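PDB 5VM1: xylulokinase from Brucella ovis, which probably phosphorylates D-xylulose at the expense of ATP, giving D-xylulose 5-phosphate and ADP, as a member of the FGGY family of carbohydrate kinases. Local coordinates for residues S306-Y311 with A317-L322; G252-G257 with F287-P292; Y410-I415 with V421-P426. All blocks are in the same frame, centred on the assembly; numbering follows the deposited sequence.

Contact 1 (S306-Y311 with A317-L322); sequences SALEWY and ATPQSL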
loop_
_atom_site.group_PDB
_atom_site.type_symbol
_atom_site.label_atom_id
_atom_site.label_comp_id
_atom_site.label_asym_id
_atom_site.label_seq_id
_atom_site.Cartn_x
_atom_site.Cartn_y
_atom_site.Cartn_z
ATOM N N SER A 306 9.465 -11.931 1.591
ATOM C CA SER A 306 10.013 -12.350 2.872
ATOM C C SER A 306 10.004 -13.862 3.023
ATOM O O SER A 306 10.798 -14.403 3.800
ATOM C CB SER A 306 9.232 -11.700 4.009
ATOM O OG SER A 306 7.959 -12.292 4.140
ATOM N N ALA A 307 9.136 -14.555 2.281
ATOM C CA ALA A 307 9.207 -16.009 2.243
ATOM C C ALA A 307 10.504 -16.470 1.597
ATOM O O ALA A 307 11.135 -17.405 2.094
ATOM C CB ALA A 307 8.006 -16.586 1.503
ATOM N N LEU A 308 10.949 -15.801 0.522
ATOM C CA LEU A 308 12.238 -16.157 -0.073
ATOM C C LEU A 308 13.404 -15.723 0.806
ATOM O O LEU A 308 14.369 -16.466 0.957
ATOM C CB LEU A 308 12.378 -15.557 -1.464
ATOM C CG LEU A 308 13.685 -15.935 -2.168
ATOM C CD1 LEU A 308 13.814 -17.445 -2.400
ATOM C CD2 LEU A 308 13.803 -15.139 -3.467
ATOM N N GLU A 309 13.328 -14.536 1.411
ATOM C CA GLU A 309 14.333 -14.145 2.397
ATOM C C GLU A 309 14.426 -15.186 3.502
ATOM O O GLU A 309 15.524 -15.589 3.896
ATOM C CB GLU A 309 14.008 -12.764 2.985
ATOM C CG GLU A 309 14.761 -11.600 2.377
ATOM C CD GLU A 309 13.886 -10.340 2.238
ATOM O OE1 GLU A 309 13.164 -10.000 3.214
ATOM O OE2 GLU A 309 13.914 -9.703 1.151
ATOM N N TRP A 310 13.277 -15.640 4.016
ATOM C CA TRP A 310 13.316 -16.637 5.076
ATOM C C TRP A 310 14.093 -17.875 4.636
ATOM O O TRP A 310 15.019 -18.317 5.331
ATOM C CB TRP A 310 11.906 -17.037 5.516
ATOM C CG TRP A 310 11.989 -18.229 6.464
ATOM C CD1 TRP A 310 12.311 -18.196 7.790
ATOM C CD2 TRP A 310 11.776 -19.612 6.138
ATOM N NE1 TRP A 310 12.322 -19.471 8.310
ATOM C CE2 TRP A 310 11.998 -20.359 7.324
ATOM C CE3 TRP A 310 11.418 -20.293 4.964
ATOM C CZ2 TRP A 310 11.870 -21.761 7.376
ATOM C CZ3 TRP A 310 11.284 -21.686 5.013
ATOM C CH2 TRP A 310 11.513 -22.406 6.218
ATOM N N TYR A 311 13.766 -18.419 3.452
ATOM C CA TYR A 311 14.431 -19.629 2.981
ATOM C C TYR A 311 15.926 -19.406 2.758
ATOM O O TYR A 311 16.745 -20.301 3.031
ATOM C CB TYR A 311 13.752 -20.137 1.717
ATOM C CG TYR A 311 14.422 -21.340 1.097
ATOM C CD1 TYR A 311 14.470 -22.564 1.761
ATOM C CD2 TYR A 311 14.974 -21.264 -0.172
ATOM C CE1 TYR A 311 15.090 -23.666 1.172
ATOM C CE2 TYR A 311 15.590 -22.336 -0.753
ATOM C CZ TYR A 311 15.652 -23.532 -0.092
ATOM O OH TYR A 311 16.281 -24.586 -0.719
ATOM N N ALA A 317 22.249 -18.619 1.607
ATOM C CA ALA A 317 22.522 -17.878 0.391
ATOM C C ALA A 317 21.747 -16.560 0.418
ATOM O O ALA A 317 21.066 -16.221 1.393
ATOM C CB ALA A 317 22.171 -18.722 -0.833
ATOM N N THR A 318 21.797 -15.847 -0.689
ATOM C CA THR A 318 20.980 -14.655 -0.825
ATOM C C THR A 318 19.918 -14.908 -1.871
ATOM O O THR A 318 20.075 -15.778 -2.733
ATOM C CB THR A 318 21.799 -13.415 -1.240
ATOM O OG1 THR A 318 22.428 -13.640 -2.511
ATOM C CG2 THR A 318 22.844 -13.040 -0.191
ATOM N N PRO A 319 18.802 -14.193 -1.804
ATOM C CA PRO A 319 17.780 -14.363 -2.842
ATOM C C PRO A 319 18.351 -14.303 -4.246
ATOM O O PRO A 319 18.014 -15.145 -5.088
ATOM C CB PRO A 319 16.833 -13.195 -2.560
ATOM C CG PRO A 319 16.959 -13.023 -1.063
ATOM C CD PRO A 319 18.364 -13.281 -0.728
ATOM N N GLN A 320 19.272 -13.368 -4.498
ATOM C CA GLN A 320 19.807 -13.212 -5.845
ATOM C C GLN A 320 20.616 -14.440 -6.259
ATOM O O GLN A 320 20.597 -14.819 -7.436
ATOM C CB GLN A 320 20.605 -11.917 -5.945
ATOM C CG GLN A 320 19.748 -10.667 -5.694
ATOM C CD GLN A 320 19.391 -10.450 -4.204
ATOM O OE1 GLN A 320 20.179 -10.763 -3.314
ATOM N NE2 GLN A 320 18.199 -9.921 -3.943
ATOM N N SER A 321 21.324 -15.081 -5.316
ATOM C CA SER A 321 22.034 -16.318 -5.647
ATOM C C SER A 321 21.061 -17.469 -5.852
ATOM O O SER A 321 21.227 -18.267 -6.780
ATOM C CB SER A 321 23.051 -16.693 -4.563
ATOM O OG SER A 321 23.793 -15.574 -4.115
ATOM N N LEU A 322 20.039 -17.578 -5.001
ATOM C CA LEU A 322 19.042 -18.620 -5.213
ATOM C C LEU A 322 18.335 -18.420 -6.555
ATOM O O LEU A 322 18.221 -19.366 -7.342
ATOM C CB LEU A 322 18.045 -18.625 -4.044
ATOM C CG LEU A 322 18.671 -19.027 -2.698
ATOM C CD1 LEU A 322 17.657 -19.063 -1.558
ATOM C CD2 LEU A 322 19.408 -20.368 -2.801
#
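Glu309 on helix 305-315 and Pro319, in the first turn of helix 319-326, bring the two backbones closest, with 6.3 Å between their CA atoms. Leu308 and Pro319 meet where the helices approach: one methyl branch of the leucine, Leu308 CD2, lies 3.7 Å from Pro319 CB, and its CG carbon stands just behind. With CG anti to the backbone N (chi1 -178°), Leu308 extends toward the second helix. N-H groups in a helix's first turn have no carbonyl of the helix to bond, so proline's lack of one costs nothing, and its rigid ring offers a compact apolar surface. More loosely, Glu309 CG passes 4.3 Å from Pro319 CG. One turn farther along each helix, Leu322 places its CD1 methyl 3.7 Å from Tyr311 CD2, obliquely to the phenol ring. Apolar carbon thus carries the contact, while the tyrosine hydroxyl is hydrogen-bonded to the carbonyl O of Arg367. Thr318 occupies the N-cap position of the second helix, and Thr318 OG1 shares a hydrogen bond with Ser321 OG (2.9 Å). Ser312 and Val315 of helix 305-315 also touch Leu322, and helix 367-390 packs on the junction, with Thr371 touching both Tyr311 and Leu322.

Contact 2 (G252-G257 with F287-P292); sequences GTVKPG and FCHALP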
loop_
_atom_site.group_PDB
_atom_site.type_symbol
_atom_site.label_atom_id
_atom_site.label_comp_id
_atom_site.label_asym_id
_atom_site.label_seq_id
_atom_site.Cartn_x
_atom_site.Cartn_y
_atom_site.Cartn_z
ATOM N N GLY A 252 -0.427 3.997 -13.391
ATOM C CA GLY A 252 -1.524 3.963 -14.340
ATOM C C GLY A 252 -2.607 2.959 -14.011
ATOM O O GLY A 252 -3.448 2.669 -14.875
ATOM N N THR A 253 -2.627 2.422 -12.794
ATOM C CA THR A 253 -3.626 1.428 -12.420
ATOM C C THR A 253 -4.854 2.122 -11.820
ATOM O O THR A 253 -5.067 2.154 -10.613
ATOM C CB THR A 253 -3.023 0.427 -11.453
ATOM O OG1 THR A 253 -1.744 0.036 -11.941
ATOM C CG2 THR A 253 -3.908 -0.777 -11.359
ATOM N N VAL A 254 -5.656 2.717 -12.700
ATOM C CA VAL A 254 -6.818 3.483 -12.267
ATOM C C VAL A 254 -8.089 3.085 -13.023
ATOM O O VAL A 254 -9.200 3.439 -12.610
ATOM C CB VAL A 254 -6.536 4.988 -12.404
ATOM C CG1 VAL A 254 -5.385 5.386 -11.526
ATOM C CG2 VAL A 254 -6.217 5.320 -13.834
ATOM N N LYS A 255 -7.943 2.309 -14.190
ATOM C CA LYS A 255 -9.182 1.915 -14.877
ATOM C C LYS A 255 -9.641 0.534 -14.434
ATOM O O LYS A 255 -8.820 -0.291 -14.021
ATOM C CB LYS A 255 -8.992 1.897 -16.395
ATOM C CG LYS A 255 -8.842 3.274 -17.042
ATOM C CD LYS A 255 -9.019 3.218 -18.554
ATOM C CE LYS A 255 -7.818 2.625 -19.282
ATOM N NZ LYS A 255 -7.915 2.915 -20.768
ATOM N N PRO A 256 -10.949 0.272 -14.476
ATOM C CA PRO A 256 -11.458 -1.021 -13.998
ATOM C C PRO A 256 -10.819 -2.214 -14.692
ATOM O O PRO A 256 -10.696 -2.267 -15.924
ATOM C CB PRO A 256 -12.961 -0.938 -14.280
ATOM C CG PRO A 256 -13.270 0.496 -14.255
ATOM C CD PRO A 256 -12.020 1.270 -14.588
ATOM N N GLY A 257 -10.447 -3.197 -13.875
ATOM C CA GLY A 257 -9.821 -4.409 -14.347
ATOM C C GLY A 257 -8.327 -4.326 -14.525
ATOM O O GLY A 257 -7.698 -5.358 -14.814
ATOM N N PHE A 287 -11.134 -0.192 -0.899
ATOM C CA PHE A 287 -10.932 1.183 -0.491
ATOM C C PHE A 287 -11.277 2.093 -1.653
ATOM O O PHE A 287 -11.232 1.682 -2.823
ATOM C CB PHE A 287 -9.473 1.460 -0.093
ATOM C CG PHE A 287 -8.982 0.695 1.095
ATOM C CD1 PHE A 287 -9.736 0.600 2.247
ATOM C CD2 PHE A 287 -7.722 0.109 1.077
ATOM C CE1 PHE A 287 -9.247 -0.088 3.366
ATOM C CE2 PHE A 287 -7.228 -0.579 2.187
ATOM C CZ PHE A 287 -7.998 -0.676 3.333
ATOM N N CYS A 288 -11.545 3.358 -1.320
ATOM C CA CYS A 288 -11.632 4.387 -2.350
ATOM C C CYS A 288 -10.281 4.556 -3.032
ATOM O O CYS A 288 -9.222 4.382 -2.420
ATOM C CB CYS A 288 -12.050 5.732 -1.747
ATOM S SG CYS A 288 -13.589 5.716 -0.790
ATOM N N HIS A 289 -10.321 4.893 -4.314
ATOM C CA HIS A 289 -9.115 5.261 -5.035
ATOM C C HIS A 289 -8.849 6.753 -4.853
ATOM O O HIS A 289 -9.585 7.457 -4.168
ATOM C CB HIS A 289 -9.249 4.913 -6.512
ATOM C CG HIS A 289 -7.949 4.586 -7.180
ATOM N ND1 HIS A 289 -6.765 5.207 -6.846
ATOM C CD2 HIS A 289 -7.656 3.740 -8.197
ATOM C CE1 HIS A 289 -5.799 4.756 -7.626
ATOM N NE2 HIS A 289 -6.316 3.875 -8.460
ATOM N N ALA A 290 -7.760 7.244 -5.430
ATOM C CA ALA A 290 -7.484 8.670 -5.357
ATOM C C ALA A 290 -8.309 9.456 -6.349
ATOM O O ALA A 290 -8.268 10.686 -6.321
ATOM C CB ALA A 290 -6.010 8.966 -5.600
ATOM N N LEU A 291 -9.017 8.782 -7.251
ATOM C CA LEU A 291 -9.740 9.532 -8.254
ATOM C C LEU A 291 -11.222 9.517 -7.934
ATOM O O LEU A 291 -11.727 8.579 -7.318
ATOM C CB LEU A 291 -9.497 8.969 -9.657
ATOM C CG LEU A 291 -8.013 8.750 -9.990
ATOM C CD1 LEU A 291 -7.807 8.457 -11.454
ATOM C CD2 LEU A 291 -7.174 9.931 -9.562
ATOM N N PRO A 292 -11.948 10.545 -8.324
ATOM C CA PRO A 292 -13.367 10.592 -7.967
ATOM C C PRO A 292 -14.117 9.437 -8.617
ATOM O O PRO A 292 -13.692 8.893 -9.637
ATOM C CB PRO A 292 -13.823 11.961 -8.488
ATOM C CG PRO A 292 -12.775 12.379 -9.419
ATOM C CD PRO A 292 -11.493 11.762 -9.015
#
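His289 reaches from the loop after strand 285-288 to the carbonyl of Thr253, joining the loop that leaves this edge strand of the C-terminal domain's mixed sheet to an inverse gamma turn centred on Thr253. This domain belongs to the actin-like ATPase clan, and the turn follows helix 243-251, whose first residue, Asp243, is the predicted proton acceptor. Packing is closest around the imidazole: Val254 CG1 approaches His289 NE2 to 3.5 Å, obliquely to the ring, while Phe270 meets it edge-to-face and Ala245, Ala248 and Cys249 of the helix also touch it. Beside this, Leu291 CD1 lies 3.8 Å from Val254 CB, the two side chains crossing at about a right angle. The branched valine can therefore serve both the ring and the leucine, and Phe451 packs on both aliphatic residues. The contact fades toward the protein surface, where Lys255 and Pro256 are exposed and do not touch the other segment. Histidine fits the buried centre because its two nitrogens do different work. His289 NE2 donates to Thr253 O at 3.0 Å, nearly straight at 170°. His289 ND1 accepts the backbone N-H of Ala290, with 2.7 Å from Ala290 N to His289 ND1. Together the two bonds fix the ring's rotation, and the oxygen of Thr253 lies only 2° out of the imidazole plane.

Contact 3 (Y410-I415 with V421-P426); sequences YWLKAI and VPIALP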
loop_
_atom_site.group_PDB
_atom_site.type_symbol
_atom_site.label_atom_id
_atom_site.label_comp_id
_atom_site.label_asym_id
_atom_site.label_seq_id
_atom_site.Cartn_x
_atom_site.Cartn_y
_atom_site.Cartn_z
ATOM N N TYR A 410 12.406 -15.769 -13.237
ATOM C CA TYR A 410 11.704 -17.007 -12.917
ATOM C C TYR A 410 10.378 -16.703 -12.243
ATOM O O TYR A 410 9.345 -17.272 -12.608
ATOM C CB TYR A 410 12.558 -17.915 -12.027
ATOM C CG TYR A 410 12.095 -19.353 -12.054
ATOM C CD1 TYR A 410 10.961 -19.751 -11.360
ATOM C CD2 TYR A 410 12.783 -20.308 -12.811
ATOM C CE1 TYR A 410 10.527 -21.056 -11.402
ATOM C CE2 TYR A 410 12.358 -21.623 -12.858
ATOM C CZ TYR A 410 11.222 -21.991 -12.153
ATOM O OH TYR A 410 10.775 -23.295 -12.200
ATOM N N TRP A 411 10.392 -15.794 -11.261
ATOM C CA TRP A 411 9.176 -15.506 -10.502
ATOM C C TRP A 411 8.081 -14.969 -11.398
ATOM O O TRP A 411 6.906 -15.291 -11.200
ATOM C CB TRP A 411 9.441 -14.506 -9.378
ATOM C CG TRP A 411 8.708 -14.850 -8.121
ATOM C CD1 TRP A 411 7.665 -15.729 -7.985
ATOM C CD2 TRP A 411 9.026 -14.395 -6.800
ATOM N NE1 TRP A 411 7.298 -15.823 -6.657
ATOM C CE2 TRP A 411 8.121 -15.017 -5.913
ATOM C CE3 TRP A 411 9.979 -13.509 -6.283
ATOM C CZ2 TRP A 411 8.149 -14.781 -4.542
ATOM C CZ3 TRP A 411 9.994 -13.275 -4.924
ATOM C CH2 TRP A 411 9.090 -13.904 -4.071
ATOM N N LEU A 412 8.446 -14.123 -12.370
ATOM C CA LEU A 412 7.455 -13.531 -13.267
ATOM C C LEU A 412 6.851 -14.572 -14.194
ATOM O O LEU A 412 5.635 -14.559 -14.432
ATOM C CB LEU A 412 8.077 -12.396 -14.080
ATOM C CG LEU A 412 8.564 -11.219 -13.253
ATOM C CD1 LEU A 412 9.162 -10.183 -14.168
ATOM C CD2 LEU A 412 7.405 -10.641 -12.457
ATOM N N LYS A 413 7.684 -15.467 -14.737
ATOM C CA LYS A 413 7.161 -16.539 -15.581
ATOM C C LYS A 413 6.286 -17.485 -14.769
ATOM O O LYS A 413 5.259 -17.964 -15.255
ATOM C CB LYS A 413 8.311 -17.308 -16.229
ATOM C CG LYS A 413 9.149 -16.479 -17.169
ATOM C CD LYS A 413 9.927 -17.338 -18.130
ATOM C CE LYS A 413 10.974 -16.533 -18.855
ATOM N NZ LYS A 413 11.884 -17.403 -19.617
ATOM N N ALA A 414 6.657 -17.730 -13.514
ATOM C CA ALA A 414 5.831 -18.569 -12.658
ATOM C C ALA A 414 4.474 -17.924 -12.383
ATOM O O ALA A 414 3.442 -18.600 -12.451
ATOM C CB ALA A 414 6.562 -18.864 -11.351
ATOM N N ILE A 415 4.449 -16.622 -12.079
ATOM C CA ILE A 415 3.180 -15.952 -11.774
ATOM C C ILE A 415 2.285 -15.876 -13.018
ATOM O O ILE A 415 1.071 -16.100 -12.939
ATOM C CB ILE A 415 3.453 -14.560 -11.166
ATOM C CG1 ILE A 415 4.256 -14.717 -9.871
ATOM C CG2 ILE A 415 2.162 -13.833 -10.886
ATOM C CD1 ILE A 415 4.868 -13.428 -9.326
ATOM N N VAL A 421 -2.239 -15.043 -17.228
ATOM C CA VAL A 421 -2.288 -13.670 -17.747
ATOM C C VAL A 421 -0.860 -13.228 -18.059
ATOM O O VAL A 421 0.085 -13.644 -17.371
ATOM C CB VAL A 421 -2.967 -12.677 -16.780
ATOM C CG1 VAL A 421 -4.260 -13.230 -16.216
ATOM C CG2 VAL A 421 -2.040 -12.272 -15.665
ATOM N N PRO A 422 -0.647 -12.471 -19.132
ATOM C CA PRO A 422 0.661 -11.823 -19.349
ATOM C C PRO A 422 0.981 -10.805 -18.263
ATOM O O PRO A 422 0.091 -10.148 -17.729
ATOM C CB PRO A 422 0.493 -11.134 -20.710
ATOM C CG PRO A 422 -0.984 -10.952 -20.846
ATOM C CD PRO A 422 -1.605 -12.167 -20.204
ATOM N N ILE A 423 2.269 -10.645 -17.965
ATOM C CA ILE A 423 2.741 -9.688 -16.957
ATOM C C ILE A 423 3.653 -8.672 -17.634
ATOM O O ILE A 423 4.699 -9.044 -18.186
ATOM C CB ILE A 423 3.506 -10.366 -15.806
ATOM C CG1 ILE A 423 2.702 -11.498 -15.178
ATOM C CG2 ILE A 423 3.890 -9.332 -14.769
ATOM C CD1 ILE A 423 3.299 -11.939 -13.862
ATOM N N ALA A 424 3.315 -7.390 -17.495
ATOM C CA ALA A 424 4.097 -6.302 -18.071
ATOM C C ALA A 424 5.129 -5.810 -17.065
ATOM O O ALA A 424 4.796 -5.473 -15.927
ATOM C CB ALA A 424 3.192 -5.145 -18.489
ATOM N N LEU A 425 6.377 -5.772 -17.495
ATOM C CA LEU A 425 7.475 -5.295 -16.683
ATOM C C LEU A 425 7.850 -3.887 -17.144
ATOM O O LEU A 425 8.158 -3.691 -18.334
ATOM C CB LEU A 425 8.650 -6.255 -16.817
ATOM C CG LEU A 425 9.788 -6.113 -15.829
ATOM C CD1 LEU A 425 9.232 -6.094 -14.414
ATOM C CD2 LEU A 425 10.702 -7.288 -16.042
ATOM N N PRO A 426 7.770 -2.876 -16.286
ATOM C CA PRO A 426 7.975 -1.499 -16.743
ATOM C C PRO A 426 9.410 -1.187 -17.130
ATOM O O PRO A 426 10.368 -1.855 -16.728
ATOM C CB PRO A 426 7.557 -0.659 -15.532
ATOM C CG PRO A 426 6.704 -1.531 -14.749
ATOM C CD PRO A 426 7.185 -2.924 -14.946
#
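Leu412 is the first residue of helix segment 410-415 to meet the strand, and its CA atom lies 7.1 Å from that of Ile423. The helix runs nearly antiparallel to strand 423-426, at 151°, with 9.7 Å between their axes. With CG beside the backbone N (chi1 -63°), Leu412 spreads its branches over two strand residues: Leu412 CD1 comes within 3.8 Å of Leu425 CD2, while CD2 lies more loosely by Ile423 CG2. The leucines cross at about a right angle. The carbonyl O of Leu412 lies 3.6 Å from Ile423 CD1. Three residues on, almost one helical turn, Ile415 CG2 comes to 3.7 Å from Ile423 CD1, so this methyl touches both helix positions. The extended CG1 arm of Ile423 gives it this reach, and beta-branched isoleucine also suits a strand. Helix 409-419 is the crossover of the beta-alpha-beta unit that begins with strand 399-402, and Ala401 of that strand touches both Leu412 and Ile423. No hydrogen bond links the two segments. Shape fit and the exclusion of water therefore probably hold the helix against the sheet here, while backbone bonds to the neighbouring strands secure strand 423-426 itself.

All three contacts belong to the C-terminal half of the kinase and follow one another along the chain in the order 2, 1, 3. Contacts 2 and 3 reach the same seven-stranded sheet, one at its edge strand 285-288 and the other at strand 423-426; their centres are 22 Å apart. Contacts 1 and 3, with centres 19 Å apart, both pack on helix 367-390, which links them although they do not touch directly. Contact 2 lies nearest the predicted active site: the side chain of His289 is about 11 Å from that of Asp243 and about 10 Å from that of Met87, a predicted substrate-binding residue. Contacts 1 and 3 lie away from these sites.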